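Local coordinates for protein Non-structural maintenance of chromosomes element 1 homolog (Xenopus laevis, PDB 7DG2) that probably acts as a RING-type E3 ubiquitin ligase that pairs with a MAGE partner within the SMC5-SMC6 complex of DNA repair, at residues 30-33 / 34-38; 47-50 / 51-55. All coordinates share one frame; numbering follows the deposited sequence.

Contact 1: residues 30-33 / 34-38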
ATOM      1  N   HIS A  30      12.738  -0.947 -14.097  1.00 17.90           N
ATOM      2  CA  HIS A  30      13.443   0.211 -14.630  1.00 19.75           C
ATOM      3  C   HIS A  30      13.292   0.283 -16.145  1.00 16.31           C
ATOM      4  O   HIS A  30      12.918   1.325 -16.700  1.00 18.32           O
ATOM      5  CB  HIS A  30      14.916   0.124 -14.230  1.00 18.35           C
ATOM      6  CG  HIS A  30      15.782   1.178 -14.834  1.00 21.56           C
ATOM      7  ND1 HIS A  30      17.080   0.927 -15.235  1.00 22.38           N
ATOM      8  CD2 HIS A  30      15.557   2.490 -15.075  1.00 22.15           C
ATOM      9  CE1 HIS A  30      17.606   2.040 -15.717  1.00 22.69           C
ATOM     10  NE2 HIS A  30      16.705   2.999 -15.633  1.00 23.34           N
ATOM     11  N   ARG A  31      13.573  -0.830 -16.822  1.00 18.15           N
ATOM     12  CA  ARG A  31      13.439  -0.886 -18.275  1.00 19.95           C
ATOM     13  C   ARG A  31      12.020  -0.562 -18.709  1.00 21.74           C
ATOM     14  O   ARG A  31      11.801   0.237 -19.628  1.00 20.80           O
ATOM     15  CB  ARG A  31      13.823  -2.269 -18.782  1.00 20.82           C
ATOM     16  CG  ARG A  31      13.787  -2.362 -20.302  1.00 21.99           C
ATOM     17  CD  ARG A  31      14.371  -3.678 -20.735  1.00 26.21           C
ATOM     18  NE  ARG A  31      14.163  -3.901 -22.158  1.00 32.51           N
ATOM     19  CZ  ARG A  31      14.631  -4.952 -22.820  1.00 37.14           C
ATOM     20  NH1 ARG A  31      15.344  -5.876 -22.187  1.00 35.16           N
ATOM     21  NH2 ARG A  31      14.385  -5.075 -24.117  1.00 40.86           N
ATOM     22  N   HIS A  32      11.036  -1.185 -18.055  1.00 20.77           N
ATOM     23  CA  HIS A  32       9.650  -0.975 -18.459  1.00 21.26           C
ATOM     24  C   HIS A  32       9.217   0.469 -18.233  1.00 21.10           C
ATOM     25  O   HIS A  32       8.503   1.045 -19.064  1.00 23.72           O
ATOM     26  CB  HIS A  32       8.737  -1.948 -17.708  1.00 23.00           C
ATOM     27  CG  HIS A  32       7.386  -2.102 -18.332  1.00 31.65           C
ATOM     28  ND1 HIS A  32       7.204  -2.658 -19.582  1.00 34.26           N
ATOM     29  CD2 HIS A  32       6.153  -1.771 -17.883  1.00 30.93           C
ATOM     30  CE1 HIS A  32       5.916  -2.658 -19.877  1.00 35.51           C
ATOM     31  NE2 HIS A  32       5.256  -2.127 -18.861  1.00 31.04           N
ATOM     32  N   CYS A  33       9.648   1.082 -17.118  1.00 19.84           N
ATOM     33  CA  CYS A  33       9.315   2.480 -16.869  1.00 20.03           C
ATOM     34  C   CYS A  33       9.899   3.391 -17.944  1.00 20.57           C
ATOM     35  O   CYS A  33       9.264   4.367 -18.351  1.00 20.58           O
ATOM     36  CB  CYS A  33       9.815   2.917 -15.494  1.00 20.11           C
ATOM     37  SG  CYS A  33       8.938   2.113 -14.148  1.00 21.53           S
ATOM     38  N   CYS A  34      11.117   3.100 -18.398  1.00 22.61           N
ATOM     39  CA  CYS A  34      11.695   3.904 -19.470  1.00 21.57           C
ATOM     40  C   CYS A  34      10.895   3.761 -20.756  1.00 21.40           C
ATOM     41  O   CYS A  34      10.624   4.756 -21.437  1.00 24.30           O
ATOM     42  CB  CYS A  34      13.155   3.512 -19.687  1.00 18.47           C
ATOM     43  SG  CYS A  34      14.191   4.092 -18.317  1.00 22.40           S
ATOM     44  N   GLU A  35      10.489   2.537 -21.092  1.00 23.32           N
ATOM     45  CA  GLU A  35       9.736   2.329 -22.324  1.00 24.79           C
ATOM     46  C   GLU A  35       8.360   2.984 -22.257  1.00 27.10           C
ATOM     47  O   GLU A  35       7.913   3.600 -23.233  1.00 26.86           O
ATOM     48  CB  GLU A  35       9.621   0.835 -22.603  1.00 29.38           C
ATOM     49  CG  GLU A  35      10.967   0.201 -22.862  1.00 31.59           C
ATOM     50  CD  GLU A  35      10.900  -1.302 -22.914  1.00 39.06           C
ATOM     51  OE1 GLU A  35       9.876  -1.861 -22.466  1.00 39.82           O
ATOM     52  OE2 GLU A  35      11.870  -1.924 -23.404  1.00 37.22           O
ATOM     53  N   LEU A  36       7.689   2.888 -21.104  1.00 23.17           N
ATOM     54  CA  LEU A  36       6.357   3.471 -20.941  1.00 25.92           C
ATOM     55  C   LEU A  36       6.345   4.986 -21.083  1.00 29.47           C
ATOM     56  O   LEU A  36       5.279   5.564 -21.328  1.00 31.21           O
ATOM     57  CB  LEU A  36       5.774   3.102 -19.570  1.00 25.15           C
ATOM     58  CG  LEU A  36       5.117   1.726 -19.425  1.00 30.70           C
ATOM     59  CD1 LEU A  36       4.773   1.432 -17.965  1.00 28.63           C
ATOM     60  CD2 LEU A  36       3.869   1.654 -20.300  1.00 29.21           C
ATOM     61  N   HIS A  37       7.486   5.654 -20.908  1.00 22.65           N
ATOM     62  CA  HIS A  37       7.494   7.111 -20.882  1.00 22.66           C
ATOM     63  C   HIS A  37       8.507   7.702 -21.857  1.00 26.08           C
ATOM     64  O   HIS A  37       8.859   8.880 -21.737  1.00 27.61           O
ATOM     65  CB  HIS A  37       7.733   7.605 -19.455  1.00 22.29           C
ATOM     66  CG  HIS A  37       6.618   7.242 -18.523  1.00 24.38           C
ATOM     67  ND1 HIS A  37       5.404   7.895 -18.531  1.00 25.73           N
ATOM     68  CD2 HIS A  37       6.513   6.263 -17.593  1.00 26.37           C
ATOM     69  CE1 HIS A  37       4.607   7.351 -17.628  1.00 24.49           C
ATOM     70  NE2 HIS A  37       5.255   6.361 -17.041  1.00 23.85           N
ATOM     71  N   LYS A  38       8.958   6.906 -22.826  1.00 25.59           N
ATOM     72  CA  LYS A  38       9.764   7.398 -23.948  1.00 26.60           C
ATOM     73  C   LYS A  38      11.072   8.014 -23.468  1.00 30.27           C
ATOM     74  O   LYS A  38      11.539   9.021 -24.002  1.00 31.98           O
ATOM     75  CB  LYS A  38       8.973   8.395 -24.800  1.00 35.98           C
ATOM     76  CG  LYS A  38       7.596   7.883 -25.218  1.00 37.67           C
ATOM     77  CD  LYS A  38       7.674   6.443 -25.700  1.00 39.56           C
ATOM     78  CE  LYS A  38       6.293   5.861 -25.996  1.00 50.88           C
ATOM     79  NZ  LYS A  38       5.865   6.064 -27.410  1.00 51.81           N
TER
HETATM   80  O   HOH W   1       9.862  -3.906 -20.448  1.00 38.81           O
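R31 and E35, one turn apart near the end of helix 23-36, form a salt bridge in which NE of R31 stands 3.3 Å from OE2 of E35. The carboxylate oxygen lies at the guanidinium edge, in its plane, whereas the NE donor comes from above the carboxylate plane, the two flat groups being almost perpendicular. The other oxygen, OE1 of E35, accepts a hydrogen bond from a water that also bonds ND1 of H32 in its ring plane, 3.1 Å from the water oxygen. This is the solvent side, where long charged chains suit the setting. Packing is tighter beyond it. A chi1 of -163° turns the H32 ring away from its own backbone N and against L36, whose CG makes an off-centre CH-pi contact 4.2 Å from the ring centroid. V85 and G87 of the MAGE chain pack on L36 and H32 respectively. On the buried side the small thiol of C34 fits obliquely against the H30 ring, SG 3.8 Å from NE2. The i to i+4 backbone bonds are sound up to L36 N, but H37 N reaches C33 O only weakly, at 3.4 Å. The E35 carboxylate could raise the tendency of H32 to be protonated, though R31 already balances part of that charge.

Contact 2: residues 47-50 / 51-55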
ATOM      1  N   ASP A  47      21.846   2.766 -11.079  1.00 25.05           N
ATOM      2  CA  ASP A  47      22.254   3.473  -9.860  1.00 22.60           C
ATOM      3  C   ASP A  47      21.954   4.958  -9.957  1.00 22.80           C
ATOM      4  O   ASP A  47      21.464   5.572  -8.994  1.00 24.98           O
ATOM      5  CB  ASP A  47      23.748   3.272  -9.584  1.00 26.85           C
ATOM      6  CG  ASP A  47      24.083   1.867  -9.116  1.00 29.71           C
ATOM      7  OD1 ASP A  47      23.166   1.020  -8.994  1.00 27.36           O
ATOM      8  OD2 ASP A  47      25.283   1.617  -8.867  1.00 30.15           O
ATOM      9  N   ASP A  48      22.262   5.563 -11.103  1.00 21.38           N
ATOM     10  CA  ASP A  48      21.926   6.965 -11.314  1.00 22.85           C
ATOM     11  C   ASP A  48      20.421   7.175 -11.243  1.00 22.53           C
ATOM     12  O   ASP A  48      19.951   8.182 -10.703  1.00 23.15           O
ATOM     13  CB  ASP A  48      22.455   7.433 -12.668  1.00 27.35           C
ATOM     14  CG  ASP A  48      23.967   7.617 -12.683  1.00 30.91           C
ATOM     15  OD1 ASP A  48      24.610   7.441 -11.627  1.00 34.62           O
ATOM     16  OD2 ASP A  48      24.509   7.943 -13.763  1.00 32.71           O
ATOM     17  N   PHE A  49      19.656   6.233 -11.803  1.00 21.02           N
ATOM     18  CA  PHE A  49      18.197   6.338 -11.822  1.00 21.90           C
ATOM     19  C   PHE A  49      17.641   6.337 -10.402  1.00 17.68           C
ATOM     20  O   PHE A  49      16.865   7.224 -10.026  1.00 19.55           O
ATOM     21  CB  PHE A  49      17.632   5.171 -12.640  1.00 23.78           C
ATOM     22  CG  PHE A  49      16.131   5.186 -12.808  1.00 22.15           C
ATOM     23  CD1 PHE A  49      15.542   5.888 -13.851  1.00 26.54           C
ATOM     24  CD2 PHE A  49      15.321   4.444 -11.963  1.00 22.51           C
ATOM     25  CE1 PHE A  49      14.165   5.876 -14.024  1.00 27.40           C
ATOM     26  CE2 PHE A  49      13.943   4.436 -12.133  1.00 23.32           C
ATOM     27  CZ  PHE A  49      13.372   5.156 -13.164  1.00 22.12           C
ATOM     28  N   VAL A  50      18.054   5.358  -9.598  1.00 20.06           N
ATOM     29  CA  VAL A  50      17.636   5.320  -8.198  1.00 20.11           C
ATOM     30  C   VAL A  50      18.178   6.537  -7.463  1.00 21.74           C
ATOM     31  O   VAL A  50      17.500   7.114  -6.602  1.00 19.93           O
ATOM     32  CB  VAL A  50      18.085   3.992  -7.544  1.00 21.08           C
ATOM     33  CG1 VAL A  50      17.918   4.017  -6.023  1.00 19.98           C
ATOM     34  CG2 VAL A  50      17.296   2.826  -8.121  1.00 20.64           C
ATOM     35  N   GLY A  51      19.393   6.966  -7.813  1.00 21.13           N
ATOM     36  CA  GLY A  51      19.975   8.136  -7.168  1.00 24.00           C
ATOM     37  C   GLY A  51      19.192   9.415  -7.403  1.00 21.99           C
ATOM     38  O   GLY A  51      19.109  10.274  -6.517  1.00 24.07           O
ATOM     39  N   VAL A  52      18.620   9.573  -8.597  1.00 19.18           N
ATOM     40  CA  VAL A  52      17.767  10.728  -8.850  1.00 19.19           C
ATOM     41  C   VAL A  52      16.611  10.737  -7.867  1.00 20.27           C
ATOM     42  O   VAL A  52      16.328  11.750  -7.218  1.00 20.78           O
ATOM     43  CB  VAL A  52      17.260  10.725 -10.302  1.00 22.50           C
ATOM     44  CG1 VAL A  52      16.166  11.766 -10.471  1.00 25.17           C
ATOM     45  CG2 VAL A  52      18.416  10.989 -11.266  1.00 26.13           C
ATOM     46  N   LEU A  53      15.930   9.599  -7.746  1.00 18.01           N
ATOM     47  CA  LEU A  53      14.807   9.502  -6.818  1.00 17.98           C
ATOM     48  C   LEU A  53      15.251   9.807  -5.392  1.00 17.09           C
ATOM     49  O   LEU A  53      14.618  10.601  -4.686  1.00 17.11           O
ATOM     50  CB  LEU A  53      14.183   8.111  -6.921  1.00 16.99           C
ATOM     51  CG  LEU A  53      13.267   7.938  -8.137  1.00 17.30           C
ATOM     52  CD1 LEU A  53      12.999   6.472  -8.436  1.00 16.97           C
ATOM     53  CD2 LEU A  53      11.952   8.695  -7.909  1.00 15.88           C
ATOM     54  N   ASN A  54      16.363   9.220  -4.963  1.00 18.55           N
ATOM     55  CA  ASN A  54      16.762   9.385  -3.566  1.00 17.08           C
ATOM     56  C   ASN A  54      17.138  10.819  -3.239  1.00 19.73           C
ATOM     57  O   ASN A  54      16.956  11.254  -2.098  1.00 19.24           O
ATOM     58  CB  ASN A  54      17.915   8.445  -3.225  1.00 17.60           C
ATOM     59  CG  ASN A  54      17.433   7.038  -2.932  1.00 19.38           C
ATOM     60  OD1 ASN A  54      16.245   6.830  -2.669  1.00 20.83           O
ATOM     61  ND2 ASN A  54      18.340   6.072  -2.973  1.00 19.54           N
ATOM     62  N   ARG A  55      17.674  11.564  -4.205  1.00 20.02           N
ATOM     63  CA  ARG A  55      17.975  12.965  -3.955  1.00 21.44           C
ATOM     64  C   ARG A  55      16.703  13.744  -3.657  1.00 18.97           C
ATOM     65  O   ARG A  55      16.664  14.559  -2.727  1.00 22.30           O
ATOM     66  CB  ARG A  55      18.703  13.561  -5.161  1.00 24.88           C
ATOM     67  CG  ARG A  55      18.923  15.070  -5.087  1.00 30.86           C
ATOM     68  CD  ARG A  55      20.082  15.533  -5.987  1.00 39.54           C
ATOM     69  NE  ARG A  55      20.193  14.737  -7.208  1.00 41.70           N
ATOM     70  CZ  ARG A  55      21.070  13.749  -7.384  1.00 47.42           C
ATOM     71  NH1 ARG A  55      21.090  13.068  -8.526  1.00 40.97           N
ATOM     72  NH2 ARG A  55      21.922  13.437  -6.413  1.00 48.68           N
TER
HETATM   73  O   HOH W   2      21.891  10.292  -9.763  1.00 32.92           O
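The carbonyl oxygen of D48 is gripped twice: the backbone N of V52 donates to D48 O at 2.9 Å, and a water donates to D48 O at 3.0 Å. That water in turn accepts from NH1 of R55, at 3.1 Å, so the arginine reaches back along the exposed side of helix 46-57 and joins the carbonyl through a single solvent molecule. One face of its guanidinium also lies over G51 O, offset toward the rim. Long and flexible, arginine suits a surface where its charge can remain hydrated.

Next to it, the shortest backbone bond runs from G51 N to D47 O, 2.8 Å. N54 N donates to V50 O, one turn on, while L53 N reaches F49 O with a weak bond of 3.4 Å.

The side chains of V50 and N54 lie side by side and point the same way. Because CG1 of V50 is anti to the backbone N (chi1 169°), this methyl flanks the amide, 3.7 Å from ND2 of N54. The amide serves the neighbouring strand: OD1 of N54 accepts a hydrogen bond from the backbone N of I64, and V50 packs on the I64 side chain. F49 and L53 form a looser apolar pair, CE2 to CD1 4.3 Å, and both rest on F11 of helix 6-18. This is the pattern of an amphipathic helix, here packed against both helix 6-18 and strand 62-68 in a region whose family belongs to the helix-turn-helix clan.

Contacts 1 and 2 lie on successive helices, 23-36 and 46-57, with centres about 15 Å apart, and meet where CD2 of H30 packs 3.6 Å from CG of F49. Each helix turns apolar or aromatic residues toward helix 6-18, so F11 touches C33 of contact 1 as well as F49 and L53 of contact 2. Both are partly buried. Contact 1 lies farther from the centre of the chain, pairs surface charges directly in a salt bridge and has a flank packed against the MAGE chain. Contact 2 is richer in buried aliphatic side chains and reaches strand 62-68, while its arginine meets a backbone carbonyl through water.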